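Local coordinates for fructooligosaccharide ABC transporter substrate-binding protein FusA (Streptococcus pneumoniae, PDB 5G5Y) that captures short- and long-chain fructooligosaccharides, such as kestose, nystose and inulin, for import by the FusABC-MsmK ABC transporter, preferring tetrasaccharides and larger chains, at residues E123-G126 / S131-S134. Residues are numbered along the deposited sequence; the frame is centred on the assembly and turned at random.
With ZN (zinc ion), chain J.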
# COMPACT_ATOMS: atom_id res chain seq x y z
N GLU A 123 2.56 8.69 -5.16
CA GLU A 123 3.50 8.91 -4.05
C GLU A 123 4.60 7.86 -4.11
O GLU A 123 4.41 6.72 -3.64
CB GLU A 123 2.80 8.85 -2.70
CG GLU A 123 3.65 9.20 -1.48
CD GLU A 123 2.95 8.85 -0.16
OE1 GLU A 123 2.97 7.65 0.23
OE2 GLU A 123 2.34 9.74 0.48
N GLU A 124 5.75 8.24 -4.66
CA GLU A 124 6.90 7.34 -4.69
C GLU A 124 7.73 7.52 -3.42
O GLU A 124 8.14 8.65 -3.10
CB GLU A 124 7.75 7.61 -5.92
CG GLU A 124 6.97 7.36 -7.21
CD GLU A 124 7.86 7.46 -8.43
OE1 GLU A 124 8.98 8.00 -8.27
OE2 GLU A 124 7.44 7.01 -9.53
N LEU A 125 7.85 6.45 -2.63
CA LEU A 125 8.81 6.41 -1.49
C LEU A 125 9.73 5.25 -1.80
O LEU A 125 9.45 4.08 -1.48
CB LEU A 125 8.09 6.23 -0.16
CG LEU A 125 7.39 7.47 0.37
CD1 LEU A 125 6.36 7.08 1.42
CD2 LEU A 125 8.41 8.46 0.93
N GLY A 126 10.79 5.58 -2.52
CA GLY A 126 11.59 4.61 -3.20
C GLY A 126 11.04 4.20 -4.54
O GLY A 126 9.84 4.22 -4.76
N SER A 131 11.05 0.41 -3.40
CA SER A 131 9.82 1.01 -2.92
C SER A 131 9.52 0.52 -1.50
O SER A 131 9.71 -0.65 -1.19
CB SER A 131 8.64 0.68 -3.84
OG SER A 131 7.40 1.11 -3.27
N ILE A 132 9.02 1.44 -0.68
CA ILE A 132 8.58 1.12 0.68
C ILE A 132 7.49 0.05 0.69
O ILE A 132 7.29 -0.63 1.70
CB ILE A 132 8.09 2.41 1.40
CG1 ILE A 132 7.99 2.19 2.92
CG2 ILE A 132 6.76 2.89 0.83
CD1 ILE A 132 7.91 3.48 3.72
N HIS A 133 6.78 -0.08 -0.43
CA HIS A 133 5.72 -1.04 -0.60
C HIS A 133 6.16 -2.46 -0.92
O HIS A 133 5.34 -3.37 -0.82
CB HIS A 133 4.76 -0.55 -1.67
CG HIS A 133 4.16 0.76 -1.33
ND1 HIS A 133 3.23 0.91 -0.32
CD2 HIS A 133 4.40 2.00 -1.81
CE1 HIS A 133 2.89 2.18 -0.24
NE2 HIS A 133 3.62 2.87 -1.10
N SER A 134 7.44 -2.66 -1.24
CA SER A 134 7.94 -3.95 -1.74
C SER A 134 7.73 -5.11 -0.77
O SER A 134 7.53 -6.25 -1.21
CB SER A 134 9.41 -3.84 -2.13
OG SER A 134 9.60 -2.98 -3.25
ZN ZN J . 10.59 7.48 -9.58
O HOH W 1 4.04 5.52 -1.28
O HOH W 2 7.19 3.79 -3.77
O HOH W 3 11.73 9.50 -9.78
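Leu-125 and Ile-132 join the two arms of the loop that links strand 121-123 to strand 138-142. A single direct backbone hydrogen bond spans them, from Ile-132 N to Leu-125 O at 2.8 Å; the nitrogen lies almost on the extension of the carbonyl bond (C=O...N 176°), the N-H itself being somewhat bent from the line (159°). The same oxygen receives a CA-H...O contact from Ser-131, whose CA is also the nearest to that of Gly-126. Residues 131-134 form a type I beta turn, closed by Ser-134 N on Ser-131 O.

Ser-131 has its OG turned anti to the backbone N (chi1 172°), where it accepts from His-133 N at 3.1 Å in an ST turn. The same hydroxyl has a water at 2.7 Å from OG; this water accepts from Leu-125 N and donates to Gly-126 O, tying the hydroxyl to the first arm. The apolar part is small: Ile-132 CG2 meets Leu-125 CB at 3.7 Å and also lies over one face of the His-133 ring, toward its rim. Helix 399-412 covers both aliphatic side chains through Ala-401.

A second water, in the plane of the imidazole, sits 2.7 Å from His-133 NE2 and donates to both Glu-123 O and Glu-123 OE1; OE2 of the same carboxylate is hydrogen-bonded to Asn-339 ND2. Glu-124, whose side chain takes no part in the contact, binds zinc through OE1 at 2.1 Å, in a site shared with Lys-102 and Asp-127.

Glu-123 binds substrate, and Ile-132 and Leu-125 lie beside the substrate-binding Trp-270 and Trp-340, respectively, placing the contact at the sugar site. The water shared with His-133 probably helps to orient the Glu-123 carboxylate in this ligand-free state, while the direct bond and the Ser-131 water hold the loop's arms together.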